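Local coordinates for protein cohesin (PDB 2XDH) that probably binds dockerin modules, as cohesins of its family do, forming the cohesin module of a longer non-cellulosomal archaeal protein, at residues A[8-13]-A[18-23]; A[40-45]-A[149-154]; A[57-62]-A[83-88]; A[128-133]-A[142-147]. One frame throughout, in Å; residues are numbered along the deposited sequence.

Contact 1 (A[8-13]-A[18-23])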
loop_
_atom_site.group_PDB
_atom_site.type_symbol
_atom_site.label_atom_id
_atom_site.label_comp_id
_atom_site.label_asym_id
_atom_site.label_seq_id
_atom_site.Cartn_x
_atom_site.Cartn_y
_atom_site.Cartn_z
ATOM N N GLY A 8 8.343 13.080 21.769
ATOM C CA GLY A 8 7.773 14.383 22.044
ATOM C C GLY A 8 8.725 15.279 22.820
ATOM O O GLY A 8 9.712 14.813 23.402
ATOM N N SER A 9 8.428 16.575 22.827
ATOM C CA SER A 9 9.223 17.540 23.581
ATOM C C SER A 9 8.381 18.135 24.705
ATOM O O SER A 9 7.151 18.149 24.617
ATOM C CB SER A 9 9.733 18.646 22.654
ATOM O OG SER A 9 10.644 18.119 21.703
ATOM N N ALA A 10 9.035 18.622 25.759
ATOM C CA ALA A 10 8.296 19.118 26.911
ATOM C C ALA A 10 9.136 20.039 27.760
ATOM O O ALA A 10 10.365 20.089 27.634
ATOM C CB ALA A 10 7.758 17.951 27.761
ATOM N N GLU A 11 8.459 20.776 28.629
ATOM C CA GLU A 11 9.133 21.619 29.594
ATOM C C GLU A 11 8.284 21.673 30.860
ATOM O O GLU A 11 7.059 21.681 30.784
ATOM C CB GLU A 11 9.322 23.022 29.032
ATOM C CG GLU A 11 8.019 23.728 28.711
ATOM C CD GLU A 11 8.237 25.006 27.910
ATOM O OE1 GLU A 11 8.777 24.915 26.789
ATOM O OE2 GLU A 11 7.874 26.096 28.398
ATOM N N ALA A 12 8.940 21.712 32.014
ATOM C CA ALA A 12 8.243 21.723 33.299
ATOM C C ALA A 12 9.219 22.040 34.423
ATOM O O ALA A 12 10.427 21.898 34.247
ATOM C CB ALA A 12 7.582 20.390 33.536
ATOM N N PRO A 13 8.698 22.475 35.588
ATOM C CA PRO A 13 9.555 22.828 36.724
ATOM C C PRO A 13 9.960 21.590 37.501
ATOM O O PRO A 13 9.372 20.528 37.303
ATOM C CB PRO A 13 8.642 23.696 37.609
ATOM C CG PRO A 13 7.321 23.811 36.869
ATOM C CD PRO A 13 7.276 22.667 35.908
ATOM N N ILE A 18 5.535 15.004 34.033
ATOM C CA ILE A 18 5.219 15.291 32.643
ATOM C C ILE A 18 4.886 13.997 31.923
ATOM O O ILE A 18 5.325 12.918 32.321
ATOM C CB ILE A 18 6.396 15.942 31.896
ATOM C CG1 ILE A 18 7.599 14.996 31.868
ATOM C CG2 ILE A 18 6.757 17.266 32.515
ATOM C CD1 ILE A 18 8.735 15.474 30.994
ATOM N N GLN A 19 4.110 14.113 30.854
ATOM C CA GLN A 19 3.752 12.966 30.036
ATOM C C GLN A 19 4.299 13.209 28.636
ATOM O O GLN A 19 3.886 14.147 27.968
ATOM C CB GLN A 19 2.232 12.804 30.006
ATOM C CG GLN A 19 1.743 11.457 29.522
ATOM C CD GLN A 19 1.355 10.533 30.660
ATOM O OE1 GLN A 19 1.204 10.965 31.805
ATOM N NE2 GLN A 19 1.189 9.251 30.350
ATOM N N VAL A 20 5.248 12.383 28.210
ATOM C CA VAL A 20 5.891 12.545 26.903
ATOM C C VAL A 20 5.550 11.369 26.003
ATOM O O VAL A 20 5.866 10.222 26.324
ATOM C CB VAL A 20 7.417 12.585 27.031
ATOM C CG1 VAL A 20 8.055 12.685 25.658
ATOM C CG2 VAL A 20 7.856 13.755 27.941
ATOM N N PRO A 21 4.890 11.645 24.878
ATOM C CA PRO A 21 4.574 10.560 23.953
ATOM C C PRO A 21 5.741 10.269 23.031
ATOM O O PRO A 21 6.558 11.157 22.758
ATOM C CB PRO A 21 3.428 11.144 23.127
ATOM C CG PRO A 21 3.768 12.622 23.046
ATOM C CD PRO A 21 4.365 12.948 24.415
ATOM N N VAL A 22 5.812 9.029 22.553
ATOM C CA VAL A 22 6.608 8.703 21.376
ATOM C C VAL A 22 5.612 8.290 20.297
ATOM O O VAL A 22 4.798 7.381 20.501
ATOM C CB VAL A 22 7.596 7.576 21.674
ATOM C CG1 VAL A 22 8.244 7.060 20.393
ATOM C CG2 VAL A 22 8.650 8.065 22.683
ATOM N N LYS A 23 5.651 8.979 19.162
ATOM C CA LYS A 23 4.618 8.824 18.152
ATOM C C LYS A 23 5.190 8.186 16.895
ATOM O O LYS A 23 6.396 8.218 16.661
ATOM C CB LYS A 23 4.052 10.186 17.749
ATOM C CG LYS A 23 3.481 10.997 18.868
ATOM C CD LYS A 23 3.355 12.450 18.431
ATOM C CE LYS A 23 4.725 13.111 18.351
ATOM N NZ LYS A 23 4.613 14.554 18.012
#

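Contact 2 (A[40-45]-A[149-154])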
loop_
_atom_site.group_PDB
_atom_site.type_symbol
_atom_site.label_atom_id
_atom_site.label_comp_id
_atom_site.label_asym_id
_atom_site.label_seq_id
_atom_site.Cartn_x
_atom_site.Cartn_y
_atom_site.Cartn_z
ATOM N N PRO A 40 17.349 12.238 29.884
ATOM C CA PRO A 40 18.333 12.950 30.717
ATOM C C PRO A 40 18.245 12.642 32.212
ATOM O O PRO A 40 17.207 12.184 32.695
ATOM C CB PRO A 40 18.001 14.425 30.469
ATOM C CG PRO A 40 16.563 14.429 30.032
ATOM C CD PRO A 40 16.362 13.148 29.278
ATOM N N ASN A 41 19.337 12.917 32.929
ATOM C CA ASN A 41 19.418 12.714 34.378
ATOM C C ASN A 41 18.402 13.518 35.170
ATOM O O ASN A 41 18.050 13.155 36.289
ATOM C CB ASN A 41 20.815 13.072 34.895
ATOM C CG ASN A 41 21.834 12.000 34.602
ATOM O OD1 ASN A 41 21.505 10.816 34.543
ATOM N ND2 ASN A 41 23.084 12.408 34.416
ATOM N N VAL A 42 17.943 14.629 34.599
ATOM C CA VAL A 42 16.969 15.475 35.275
ATOM C C VAL A 42 15.581 14.855 35.284
ATOM O O VAL A 42 14.681 15.354 35.959
ATOM C CB VAL A 42 16.897 16.886 34.657
ATOM C CG1 VAL A 42 18.187 17.645 34.926
ATOM C CG2 VAL A 42 16.611 16.808 33.167
ATOM N N LEU A 43 15.407 13.770 34.529
ATOM C CA LEU A 43 14.130 13.073 34.495
ATOM C C LEU A 43 14.191 11.706 35.175
ATOM O O LEU A 43 15.223 11.033 35.185
ATOM C CB LEU A 43 13.626 12.927 33.059
ATOM C CG LEU A 43 13.296 14.221 32.312
ATOM C CD1 LEU A 43 12.677 13.898 30.952
ATOM C CD2 LEU A 43 12.354 15.092 33.114
ATOM N N GLU A 44 13.065 11.303 35.742
ATOM C CA GLU A 44 12.953 10.002 36.367
ATOM C C GLU A 44 11.665 9.352 35.910
ATOM O O GLU A 44 10.605 9.971 35.957
ATOM C CB GLU A 44 12.942 10.153 37.888
ATOM C CG GLU A 44 12.292 8.999 38.595
ATOM C CD GLU A 44 12.456 9.103 40.085
ATOM O OE1 GLU A 44 13.355 9.860 40.514
ATOM O OE2 GLU A 44 11.688 8.442 40.817
ATOM N N VAL A 45 11.759 8.104 35.469
ATOM C CA VAL A 45 10.609 7.413 34.898
ATOM C C VAL A 45 9.666 6.915 35.991
ATOM O O VAL A 45 10.087 6.198 36.902
ATOM C CB VAL A 45 11.049 6.231 34.008
ATOM C CG1 VAL A 45 9.843 5.389 33.587
ATOM C CG2 VAL A 45 11.807 6.741 32.786
ATOM N N PHE A 149 13.844 18.290 26.116
ATOM C CA PHE A 149 13.207 18.642 27.380
ATOM C C PHE A 149 13.957 19.747 28.100
ATOM O O PHE A 149 15.182 19.723 28.164
ATOM C CB PHE A 149 13.093 17.441 28.312
ATOM C CG PHE A 149 12.742 17.832 29.718
ATOM C CD1 PHE A 149 11.425 18.027 30.078
ATOM C CD2 PHE A 149 13.736 18.072 30.651
ATOM C CE1 PHE A 149 11.096 18.426 31.361
ATOM C CE2 PHE A 149 13.416 18.470 31.933
ATOM C CZ PHE A 149 12.090 18.646 32.287
ATOM N N ARG A 150 13.213 20.708 28.645
ATOM C CA ARG A 150 13.806 21.816 29.394
ATOM C C ARG A 150 13.124 22.027 30.745
ATOM O O ARG A 150 11.903 21.953 30.853
ATOM C CB ARG A 150 13.734 23.131 28.602
ATOM C CG ARG A 150 14.747 23.261 27.485
ATOM C CD ARG A 150 15.176 24.713 27.296
ATOM N NE ARG A 150 14.039 25.624 27.171
ATOM C CZ ARG A 150 13.866 26.710 27.920
ATOM N NH1 ARG A 150 14.761 27.023 28.847
ATOM N NH2 ARG A 150 12.802 27.485 27.741
ATOM N N ILE A 151 13.909 22.319 31.773
ATOM C CA ILE A 151 13.318 22.730 33.037
ATOM C C ILE A 151 12.917 24.194 32.935
ATOM O O ILE A 151 13.709 25.036 32.518
ATOM C CB ILE A 151 14.276 22.529 34.206
ATOM C CG1 ILE A 151 14.720 21.069 34.277
ATOM C CG2 ILE A 151 13.612 22.939 35.511
ATOM C CD1 ILE A 151 15.646 20.810 35.415
ATOM N N VAL A 152 11.683 24.486 33.329
ATOM C CA VAL A 152 11.057 25.778 33.074
ATOM C C VAL A 152 10.223 26.206 34.295
ATOM O O VAL A 152 9.883 25.375 35.131
ATOM C CB VAL A 152 10.180 25.661 31.801
ATOM C CG1 VAL A 152 8.785 26.211 32.019
ATOM C CG2 VAL A 152 10.878 26.301 30.603
ATOM N N SER A 153 9.906 27.495 34.406
ATOM C CA SER A 153 9.108 27.988 35.528
ATOM C C SER A 153 7.625 27.985 35.187
ATOM O O SER A 153 7.126 27.052 34.564
ATOM C CB SER A 153 9.522 29.413 35.882
ATOM O OG SER A 153 9.088 30.318 34.879
ATOM N N GLN A 154 6.927 29.044 35.597
ATOM C CA GLN A 154 5.535 29.262 35.210
ATOM C C GLN A 154 5.412 29.579 33.722
ATOM O O GLN A 154 4.394 30.107 33.272
ATOM C CB GLN A 154 4.919 30.412 36.010
ATOM C CG GLN A 154 4.722 30.135 37.489
ATOM C CD GLN A 154 3.940 31.238 38.180
ATOM O OE1 GLN A 154 3.767 31.226 39.401
ATOM N NE2 GLN A 154 3.461 32.199 37.400
#

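Contact 3 (A[57-62]-A[83-88]). Unlike the reference sequence in segment 57-62: Gln62 (reference Asn).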
loop_
_atom_site.group_PDB
_atom_site.type_symbol
_atom_site.label_atom_id
_atom_site.label_comp_id
_atom_site.label_asym_id
_atom_site.label_seq_id
_atom_site.Cartn_x
_atom_site.Cartn_y
_atom_site.Cartn_z
ATOM N N SER A 57 -2.076 -3.957 21.399
ATOM C CA SER A 57 -0.852 -4.620 20.966
ATOM C C SER A 57 -0.240 -5.421 22.123
ATOM O O SER A 57 -0.582 -5.205 23.280
ATOM C CB SER A 57 0.171 -3.564 20.516
ATOM O OG SER A 57 -0.379 -2.730 19.526
ATOM N N LEU A 58 0.671 -6.341 21.804
ATOM C CA LEU A 58 1.501 -6.958 22.828
ATOM C C LEU A 58 2.599 -5.949 23.139
ATOM O O LEU A 58 3.372 -5.592 22.250
ATOM C CB LEU A 58 2.134 -8.243 22.296
ATOM C CG LEU A 58 2.953 -9.087 23.276
ATOM C CD1 LEU A 58 2.106 -9.476 24.468
ATOM C CD2 LEU A 58 3.480 -10.325 22.588
ATOM N N PHE A 59 2.681 -5.510 24.394
ATOM C CA PHE A 59 3.512 -4.363 24.767
ATOM C C PHE A 59 4.456 -4.674 25.941
ATOM O O PHE A 59 4.011 -5.138 26.986
ATOM C CB PHE A 59 2.580 -3.204 25.128
ATOM C CG PHE A 59 3.290 -1.914 25.471
ATOM C CD1 PHE A 59 3.725 -1.060 24.476
ATOM C CD2 PHE A 59 3.466 -1.537 26.796
ATOM C CE1 PHE A 59 4.366 0.139 24.790
ATOM C CE2 PHE A 59 4.107 -0.353 27.122
ATOM C CZ PHE A 59 4.554 0.492 26.113
ATOM N N ASP A 60 5.758 -4.449 25.759
ATOM C CA ASP A 60 6.723 -4.677 26.845
ATOM C C ASP A 60 7.656 -3.487 26.975
ATOM O O ASP A 60 7.962 -2.818 25.989
ATOM C CB ASP A 60 7.558 -5.932 26.594
ATOM C CG ASP A 60 6.781 -7.204 26.820
ATOM O OD1 ASP A 60 6.455 -7.491 27.989
ATOM O OD2 ASP A 60 6.509 -7.920 25.830
ATOM N N TYR A 61 8.111 -3.215 28.192
ATOM C CA TYR A 61 9.136 -2.196 28.365
ATOM C C TYR A 61 10.038 -2.558 29.528
ATOM O O TYR A 61 9.642 -3.279 30.440
ATOM C CB TYR A 61 8.532 -0.807 28.571
ATOM C CG TYR A 61 7.785 -0.644 29.887
ATOM C CD1 TYR A 61 8.418 -0.132 31.016
ATOM C CD2 TYR A 61 6.440 -0.998 29.993
ATOM C CE1 TYR A 61 7.730 0.023 32.224
ATOM C CE2 TYR A 61 5.746 -0.848 31.194
ATOM C CZ TYR A 61 6.399 -0.341 32.302
ATOM O OH TYR A 61 5.702 -0.195 33.473
ATOM N N GLN A 62 11.261 -2.061 29.489
ATOM C CA GLN A 62 12.192 -2.298 30.576
ATOM C C GLN A 62 13.027 -1.048 30.763
ATOM O O GLN A 62 13.623 -0.544 29.810
ATOM C CB GLN A 62 13.068 -3.519 30.278
ATOM C CG GLN A 62 14.351 -3.605 31.111
ATOM C CD GLN A 62 14.089 -3.788 32.597
ATOM O OE1 GLN A 62 15.025 -3.900 33.394
ATOM N NE2 GLN A 62 12.816 -3.820 32.979
ATOM N N SER A 83 0.189 7.779 18.771
ATOM C CA SER A 83 1.193 7.471 19.776
ATOM C C SER A 83 1.413 5.966 19.916
ATOM O O SER A 83 0.464 5.172 19.879
ATOM C CB SER A 83 0.810 8.092 21.124
ATOM O OG SER A 83 -0.531 7.786 21.452
ATOM N N LEU A 84 2.678 5.593 20.069
ATOM C CA LEU A 84 3.091 4.220 20.333
ATOM C C LEU A 84 3.106 3.964 21.829
ATOM O O LEU A 84 2.757 2.880 22.289
ATOM C CB LEU A 84 4.493 3.975 19.770
ATOM C CG LEU A 84 4.596 4.051 18.250
ATOM C CD1 LEU A 84 6.047 3.865 17.822
ATOM C CD2 LEU A 84 3.694 2.976 17.634
ATOM N N PHE A 85 3.537 4.964 22.589
ATOM C CA PHE A 85 3.501 4.869 24.047
ATOM C C PHE A 85 3.707 6.248 24.643
ATOM O O PHE A 85 4.066 7.182 23.932
ATOM C CB PHE A 85 4.518 3.855 24.592
ATOM C CG PHE A 85 5.970 4.166 24.244
ATOM C CD1 PHE A 85 6.780 4.856 25.139
ATOM C CD2 PHE A 85 6.523 3.731 23.048
ATOM C CE1 PHE A 85 8.113 5.129 24.845
ATOM C CE2 PHE A 85 7.859 3.995 22.736
ATOM C CZ PHE A 85 8.655 4.701 23.639
ATOM N N TYR A 86 3.438 6.375 25.937
ATOM C CA TYR A 86 3.615 7.625 26.668
ATOM C C TYR A 86 4.552 7.292 27.814
ATOM O O TYR A 86 4.446 6.215 28.407
ATOM C CB TYR A 86 2.269 8.117 27.243
ATOM C CG TYR A 86 1.403 8.875 26.259
ATOM C CD1 TYR A 86 1.493 10.265 26.156
ATOM C CD2 TYR A 86 0.489 8.215 25.436
ATOM C CE1 TYR A 86 0.705 10.980 25.259
ATOM C CE2 TYR A 86 -0.303 8.926 24.522
ATOM C CZ TYR A 86 -0.183 10.309 24.444
ATOM O OH TYR A 86 -0.947 11.036 23.554
ATOM N N VAL A 87 5.482 8.185 28.118
ATOM C CA VAL A 87 6.286 8.003 29.315
ATOM C C VAL A 87 5.906 9.061 30.341
ATOM O O VAL A 87 5.872 10.248 30.042
ATOM C CB VAL A 87 7.812 8.026 29.023
ATOM C CG1 VAL A 87 8.602 7.783 30.301
ATOM C CG2 VAL A 87 8.166 6.960 27.993
ATOM N N LYS A 88 5.579 8.623 31.549
ATOM C CA LYS A 88 5.330 9.565 32.622
ATOM C C LYS A 88 6.651 9.785 33.342
ATOM O O LYS A 88 7.237 8.841 33.886
ATOM C CB LYS A 88 4.263 9.035 33.586
ATOM C CG LYS A 88 3.841 10.060 34.632
ATOM C CD LYS A 88 2.737 9.527 35.534
ATOM C CE LYS A 88 2.071 10.659 36.301
ATOM N NZ LYS A 88 1.590 11.721 35.361
#

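Contact 4 (A[128-133]-A[142-147])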
loop_
_atom_site.group_PDB
_atom_site.type_symbol
_atom_site.label_atom_id
_atom_site.label_comp_id
_atom_site.label_asym_id
_atom_site.label_seq_id
_atom_site.Cartn_x
_atom_site.Cartn_y
_atom_site.Cartn_z
ATOM N N GLN A 128 16.919 5.384 19.663
ATOM C CA GLN A 128 17.928 4.639 18.935
ATOM C C GLN A 128 17.709 3.149 19.063
ATOM O O GLN A 128 16.734 2.697 19.672
ATOM C CB GLN A 128 19.338 5.017 19.400
ATOM C CG GLN A 128 19.609 4.693 20.853
ATOM C CD GLN A 128 19.293 5.851 21.772
ATOM O OE1 GLN A 128 19.407 7.014 21.383
ATOM N NE2 GLN A 128 18.889 5.543 22.996
ATOM N N GLY A 129 18.624 2.389 18.476
ATOM C CA GLY A 129 18.523 0.939 18.483
ATOM C C GLY A 129 17.242 0.446 17.845
ATOM O O GLY A 129 16.693 -0.584 18.240
ATOM N N ILE A 130 16.748 1.167 16.843
ATOM C CA ILE A 130 15.422 0.812 16.298
ATOM C C ILE A 130 15.456 -0.469 15.450
ATOM O O ILE A 130 16.355 -0.663 14.632
ATOM C CB ILE A 130 14.842 1.988 15.496
ATOM C CG1 ILE A 130 14.455 3.111 16.461
ATOM C CG2 ILE A 130 13.639 1.554 14.687
ATOM C CD1 ILE A 130 14.388 4.402 15.799
ATOM N N GLU A 131 14.487 -1.351 15.682
ATOM C CA GLU A 131 14.307 -2.529 14.846
ATOM C C GLU A 131 12.829 -2.588 14.497
ATOM O O GLU A 131 11.988 -2.722 15.379
ATOM C CB GLU A 131 14.739 -3.776 15.608
ATOM C CG GLU A 131 16.144 -3.647 16.195
ATOM C CD GLU A 131 16.551 -4.866 17.012
ATOM O OE1 GLU A 131 15.655 -5.593 17.485
ATOM O OE2 GLU A 131 17.765 -5.094 17.182
ATOM N N ILE A 132 12.493 -2.452 13.218
ATOM C CA ILE A 132 11.074 -2.369 12.886
ATOM C C ILE A 132 10.771 -3.189 11.643
ATOM O O ILE A 132 11.540 -3.156 10.681
ATOM C CB ILE A 132 10.664 -0.889 12.743
ATOM C CG1 ILE A 132 9.223 -0.747 12.257
ATOM C CG2 ILE A 132 11.623 -0.175 11.815
ATOM C CD1 ILE A 132 8.723 0.674 12.332
ATOM N N TYR A 133 9.676 -3.952 11.690
ATOM C CA TYR A 133 9.287 -4.850 10.597
ATOM C C TYR A 133 7.794 -4.736 10.313
ATOM O O TYR A 133 7.006 -4.488 11.220
ATOM C CB TYR A 133 9.583 -6.307 10.970
ATOM C CG TYR A 133 11.048 -6.577 11.193
ATOM C CD1 TYR A 133 11.861 -6.985 10.149
ATOM C CD2 TYR A 133 11.621 -6.407 12.444
ATOM C CE1 TYR A 133 13.212 -7.223 10.341
ATOM C CE2 TYR A 133 12.971 -6.648 12.653
ATOM C CZ TYR A 133 13.759 -7.052 11.595
ATOM O OH TYR A 133 15.098 -7.293 11.785
ATOM N N VAL A 142 12.841 3.656 8.529
ATOM C CA VAL A 142 12.252 4.699 9.335
ATOM C C VAL A 142 13.229 5.850 9.501
ATOM O O VAL A 142 14.455 5.676 9.459
ATOM C CB VAL A 142 11.863 4.180 10.718
ATOM C CG1 VAL A 142 10.605 3.340 10.608
ATOM C CG2 VAL A 142 13.004 3.382 11.305
ATOM N N ALA A 143 12.669 7.035 9.664
ATOM C CA ALA A 143 13.460 8.185 10.080
ATOM C C ALA A 143 13.140 8.380 11.554
ATOM O O ALA A 143 12.100 7.948 12.020
ATOM C CB ALA A 143 13.066 9.409 9.274
ATOM N N THR A 144 14.030 9.009 12.306
ATOM C CA THR A 144 13.721 9.273 13.705
ATOM C C THR A 144 13.876 10.760 13.986
ATOM O O THR A 144 14.676 11.446 13.337
ATOM C CB THR A 144 14.643 8.484 14.641
ATOM O OG1 THR A 144 15.994 8.876 14.409
ATOM C CG2 THR A 144 14.519 7.006 14.364
ATOM N N ILE A 145 13.095 11.244 14.943
ATOM C CA ILE A 145 13.205 12.618 15.423
ATOM C C ILE A 145 13.214 12.607 16.946
ATOM O O ILE A 145 12.275 12.128 17.577
ATOM C CB ILE A 145 12.053 13.478 14.907
ATOM C CG1 ILE A 145 12.057 13.474 13.373
ATOM C CG2 ILE A 145 12.184 14.942 15.417
ATOM C CD1 ILE A 145 11.020 14.406 12.773
ATOM N N ASN A 146 14.287 13.125 17.532
ATOM C CA ASN A 146 14.439 13.117 18.980
ATOM C C ASN A 146 13.643 14.241 19.640
ATOM O O ASN A 146 13.234 15.192 18.982
ATOM C CB ASN A 146 15.916 13.188 19.338
ATOM C CG ASN A 146 16.670 11.975 18.840
ATOM O OD1 ASN A 146 16.098 10.892 18.752
ATOM N ND2 ASN A 146 17.945 12.144 18.515
ATOM N N GLY A 147 13.410 14.114 20.936
ATOM C CA GLY A 147 12.618 15.101 21.634
ATOM C C GLY A 147 13.561 15.984 22.403
ATOM O O GLY A 147 14.743 15.671 22.518
#

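Contact 1 (A[8-13]-A[18-23])
Gly8 gives its N-H to Pro21 O at an N–O distance of 2.8 Å, just ahead of strand 10-12, which runs antiparallel (174°) to strand 18-23 at 8.1 Å between axes, too far for regular pairing beyond this one bond. Glycine suits this place because a beta carbon on residue 8 would come within 2.9 Å of Pro21 CD. The carbonyl Gly8 O is buried without a polar partner in the model; Val20 CG1 covers it at 3.5 Å.

Where the chains stand farther apart, small and branched side chains fill the gap. Ala12 CB presses against Ile18 CG2 at 3.4 Å, tighter than usual for two carbons, so a small residue suits position 12. With Ile18 CG1 set between its backbone N and carbonyl carbon (chi1 62°) and the chain extended beyond, CD1 is sent toward Ala10 CB, 4.2 Å away. Val20 CG2 also lies 4.2 Å from Ala10 CB.

On its far edge segment 8-13 pairs in parallel with strand 142-151, through backbone bonds of Ala10 and Ala12 with Arg150. Segment 18-23 instead borders strand 82-91, with a backbone hydrogen bond between Ile18 and Phe89, while Val20 leans on Leu125 of strand 123-134.

Contact 2 (A[40-45]-A[149-154])
Leu43 and Phe149 make the one CH-pi contact here. Leu43 CD2 sits over a face of the Phe149 ring, 3.8 Å from its centroid and 17° off the ring normal, displaced toward the rim near CE2 and CZ. The other branch, Leu43 CD1, reaches Phe149 CG at 4.1 Å; a flat phenyl offers a surface broad enough for both leucine methyls. With its CG anti to the backbone N (chi1 167°), Phe149 extends its ring from strand 149-151 toward the leucine. Cutting the ring back to an alanine removes the surface under both Leu43 methyls, and a gap would probably open between the turn and strand 149-151.

The remaining contacts are between apolar side chains, and are less certain because they use the conformer of Val42 described, one of two. In it CG2 meets Phe149 CE2 at 3.8 Å by an oblique approach, and Val42 CG1 lies 4.1 Å from Ile151 CD1, the tip of an extended isoleucine.

Within segment 40-45 a type I turn is closed by the hydrogen bond from Leu43 N to Pro40 O (3.0 Å). Proline suits its first position, where phi is near -71°. Leu43 and Phe149 also share Val91 of strand 82-91; both belong to the hydrophobic interior of the cohesin jelly-roll beta-sandwich, with Val42 and Ile151 at its margin.

Contact 3 (A[57-62]-A[83-88])
The Phe59 ring comes to Phe85 by its outer end, CE1 and CZ each lying 3.7 Å from Phe85 CB, so the beta carbon rather than the second ring receives it. The two side chains cross at about a right angle and the rings do not stack. At the edge of the Phe85 ring, in its plane, lies Val87 CG2 from the same strand. Phe59 CE1 also passes Leu84 O at 4.0 Å.

The torsions explain this uneven meeting. Phe59 holds CG anti to its backbone N (chi1 -177°), which carries the ring across from strand 58-62. Phenylalanine suits this place, for its long side chain can span most of the 9.3 Å between the CA atoms of Phe59 and Phe85. Phe85 has CG between its N and carbonyl carbon (chi1 60°), and its ring turns off from the approaching phenyl; a large apolar ring suits its place because it packs on Val22 and Val70.

Leu84 and Phe85 both face Val22 in a classic beta bulge, at the corner where the chain of strand 82-91 changes direction within the cohesin sandwich. The carbonyl Leu84 O is taken by the hydroxyl of Thr54. Strand 58-64 pairs with strand 67-74 rather than with strand 82-91. Around Phe59 stand Val48 and Gln50 of strand 43-50 and Ile72 of strand 67-74.

Contact 4 (A[128-133]-A[142-147])
Ile130 and Ile132 meet Val142 in the beta hairpin made by strands 123-134 and 142-151, where the two arms have splayed apart. The short strands 130-133 and 142-145 run at 140° to each other, 9.5 Å apart at closest, so side chains fill the space between them.

In the conformer described, one of two deposited for Val142, the valine is the hub, and its distances hold for that copy alone. There Val142 CG1 lies 3.7 Å from Ile132 CD1, while Val142 CG2 is 3.8 Å from Ile132 CG2 and 3.9 Å from Ile130 CG2. The valine thus wedges its two methyls against the pair of isoleucines, each of which it crosses obliquely. Ile132 has CG1 anti to its backbone N (chi1 174°) and an extended chain, which carries CD1 to Val142 CG1. Beta-branched residues fit such strands, offering methyls close to the backbone as well as farther out.

Within the cohesin sandwich, Ile130 also packs on Leu35 and Ile132 on Val30, both of strand 17-38, which borders strand 123-134. Val142 leans on Thr3 of strand 3-12, the neighbour of strand 142-151.

Contacts 1 and 2, with centres about 9 Å apart, are stitched together by parallel strand pairing: Ala12 O lies 3.0 Å from Val152 N, a probable hydrogen bond. Contact 1 joins contact 3 through strands 17-38 and 82-91, where Val20 O stands 2.7 Å from Val87 N. Strand 142-151 serves both contact 2 and contact 4, whose centres are about 22 Å apart, along the length of the sandwich. Contacts 3 and 4 do not touch; their nearest atoms are about 7 Å apart. Asp136, a magnesium ligand in a structure of this protein, belongs to the loop between the arms of contact 4, and none of the four contacts forms that site.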